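Local coordinates for 1-pyrroline-5-carboxylate dehydrogenase (Thermus thermophilus, PDB 1UZB), which probably catalyses the NAD(P)+-dependent oxidation of the glutamate semialdehyde formed from 1-pyrroline-5-carboxylate to glutamate, as a member of the aldehyde dehydrogenase family, at residues Arg28-Arg31 with Glu32-Arg36. Residues are numbered along the deposited sequence; the frame is centred on the assembly and turned at random.
Sequences RRVR and EEFGR
The guanidinium of Arg-31 lies flat on the ring of Phe-34: the two planes differ by 9° and their centres are 4.4 Å apart, a cation-pi stack offset so that Phe-34 CD2 sits beneath the guanidinium near its rim. The aliphatic part joins in, since Arg-31 CD stands 3.6 Å from the centroid of the Phe-34 ring, over the same face, as a CH-pi contact. A bend at chi2 (68°) brings the Arg-31 chain across the ring instead of letting it run straight on. Apolar packing is looser, with Val-30 CG1 4.3 Å from Phe-34 CE1; Tyr-122 of helix 113-124 touches Val-30 and meets Phe-34 edge-to-face. With an alanine here in place of Phe-34, the Arg-31 guanidinium is likely to lose its stacking surface and become freer to turn, and Tyr-122 to lose its edge-to-face partner.

Backbone hydrogen bonds record how the helix ends. Glu-32 N to Arg-28 O, 2.9 Å, keeps the i to i-4 spacing, whereas Glu-33 N to Val-30 O (2.9 Å) and Phe-34 N to Arg-31 O (3.1 Å) tighten to i to i-3.

Among polar side chains, Glu-33 OE2 forms a salt bridge with Arg-36 NH1 at 2.6 Å, met from above the carboxylate plane. Glu-33 OE1 pairs with Lys-218, and a water joins it to Val-30 O; Arg-36 has a second acid in Glu-221.

Together these features mark the C-terminal end of helix 17-32, where i to i-3 hydrogen bonds and a type II turn, Glu-33 to Arg-36 with Gly-35 at its third position, lead into strand 36-42.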
loop_
_atom_site.group_PDB
_atom_site.type_symbol
_atom_site.label_atom_id
_atom_site.label_comp_id
_atom_site.label_asym_id
_atom_site.label_seq_id
_atom_site.Cartn_x
_atom_site.Cartn_y
_atom_site.Cartn_z
ATOM N N ARG A 28 -39.643 -6.817 -32.313
ATOM C CA ARG A 28 -40.278 -6.641 -33.608
ATOM C C ARG A 28 -39.246 -6.467 -34.722
ATOM O O ARG A 28 -39.361 -7.090 -35.778
ATOM C CB ARG A 28 -41.246 -5.455 -33.556
ATOM C CG ARG A 28 -42.532 -5.785 -32.817
ATOM C CD ARG A 28 -43.343 -4.554 -32.455
ATOM N NE ARG A 28 -44.622 -4.951 -31.882
ATOM C CZ ARG A 28 -45.301 -4.252 -30.980
ATOM N NH1 ARG A 28 -44.829 -3.096 -30.531
ATOM N NH2 ARG A 28 -46.450 -4.721 -30.520
ATOM N N ARG A 29 -38.231 -5.640 -34.491
ATOM C CA ARG A 29 -37.209 -5.433 -35.511
ATOM C C ARG A 29 -36.413 -6.704 -35.799
ATOM O O ARG A 29 -36.107 -6.996 -36.954
ATOM C CB ARG A 29 -36.268 -4.298 -35.108
ATOM C CG ARG A 29 -36.957 -2.949 -35.079
ATOM C CD ARG A 29 -35.956 -1.817 -35.096
ATOM N NE ARG A 29 -36.613 -0.516 -35.041
ATOM C CZ ARG A 29 -35.984 0.643 -35.191
ATOM N NH1 ARG A 29 -34.677 0.665 -35.409
ATOM N NH2 ARG A 29 -36.660 1.782 -35.114
ATOM N N VAL A 30 -36.076 -7.462 -34.760
ATOM C CA VAL A 30 -35.339 -8.704 -34.961
ATOM C C VAL A 30 -36.192 -9.683 -35.769
ATOM O O VAL A 30 -35.706 -10.310 -36.708
ATOM C CB VAL A 30 -34.945 -9.351 -33.612
ATOM C CG1 VAL A 30 -34.456 -10.778 -33.832
ATOM C CG2 VAL A 30 -33.852 -8.527 -32.949
ATOM N N ARG A 31 -37.468 -9.797 -35.409
ATOM C CA ARG A 31 -38.383 -10.694 -36.107
ATOM C C ARG A 31 -38.537 -10.286 -37.569
ATOM O O ARG A 31 -38.598 -11.135 -38.459
ATOM C CB ARG A 31 -39.756 -10.683 -35.429
ATOM C CG ARG A 31 -40.798 -11.563 -36.108
ATOM C CD ARG A 31 -40.464 -13.041 -35.971
ATOM N NE ARG A 31 -41.427 -13.888 -36.673
ATOM C CZ ARG A 31 -41.526 -13.970 -37.996
ATOM N NH1 ARG A 31 -40.718 -13.259 -38.771
ATOM N NH2 ARG A 31 -42.433 -14.765 -38.548
ATOM N N GLU A 32 -38.598 -8.983 -37.812
ATOM C CA GLU A 32 -38.746 -8.467 -39.168
ATOM C C GLU A 32 -37.471 -8.689 -39.974
ATOM O O GLU A 32 -37.466 -8.564 -41.201
ATOM C CB GLU A 32 -39.103 -6.979 -39.111
ATOM C CG GLU A 32 -40.513 -6.726 -38.578
ATOM C CD GLU A 32 -40.754 -5.287 -38.152
ATOM O OE1 GLU A 32 -41.900 -4.971 -37.764
ATOM O OE2 GLU A 32 -39.806 -4.474 -38.193
ATOM N N GLU A 33 -36.401 -9.044 -39.269
ATOM C CA GLU A 33 -35.095 -9.292 -39.868
ATOM C C GLU A 33 -34.856 -10.780 -40.143
ATOM O O GLU A 33 -33.829 -11.158 -40.705
ATOM C CB GLU A 33 -34.009 -8.748 -38.932
ATOM C CG GLU A 33 -32.580 -8.964 -39.390
ATOM C CD GLU A 33 -31.578 -8.429 -38.386
ATOM O OE1 GLU A 33 -31.606 -8.876 -37.219
ATOM O OE2 GLU A 33 -30.763 -7.560 -38.763
ATOM N N PHE A 34 -35.806 -11.622 -39.742
ATOM C CA PHE A 34 -35.698 -13.064 -39.961
ATOM C C PHE A 34 -35.321 -13.372 -41.409
ATOM O O PHE A 34 -35.874 -12.784 -42.342
ATOM C CB PHE A 34 -37.030 -13.751 -39.636
ATOM C CG PHE A 34 -37.171 -14.196 -38.200
ATOM C CD1 PHE A 34 -36.466 -13.565 -37.177
ATOM C CD2 PHE A 34 -38.047 -15.224 -37.868
ATOM C CE1 PHE A 34 -36.635 -13.955 -35.845
ATOM C CE2 PHE A 34 -38.224 -15.620 -36.543
ATOM C CZ PHE A 34 -37.515 -14.981 -35.529
ATOM N N GLY A 35 -34.381 -14.292 -41.594
ATOM C CA GLY A 35 -33.966 -14.667 -42.936
ATOM C C GLY A 35 -32.665 -14.037 -43.392
ATOM O O GLY A 35 -32.124 -14.407 -44.436
ATOM N N ARG A 36 -32.160 -13.084 -42.618
ATOM C CA ARG A 36 -30.915 -12.403 -42.950
ATOM C C ARG A 36 -29.751 -13.388 -43.020
ATOM O O ARG A 36 -29.725 -14.380 -42.292
ATOM C CB ARG A 36 -30.623 -11.325 -41.905
ATOM C CG ARG A 36 -29.349 -10.537 -42.146
ATOM C CD ARG A 36 -29.165 -9.486 -41.066
ATOM N NE ARG A 36 -27.884 -8.796 -41.172
ATOM C CZ ARG A 36 -27.430 -7.929 -40.273
ATOM N NH1 ARG A 36 -28.154 -7.645 -39.199
ATOM N NH2 ARG A 36 -26.250 -7.349 -40.447
HETATM O O HOH W 1 -32.935 -11.089 -36.794
#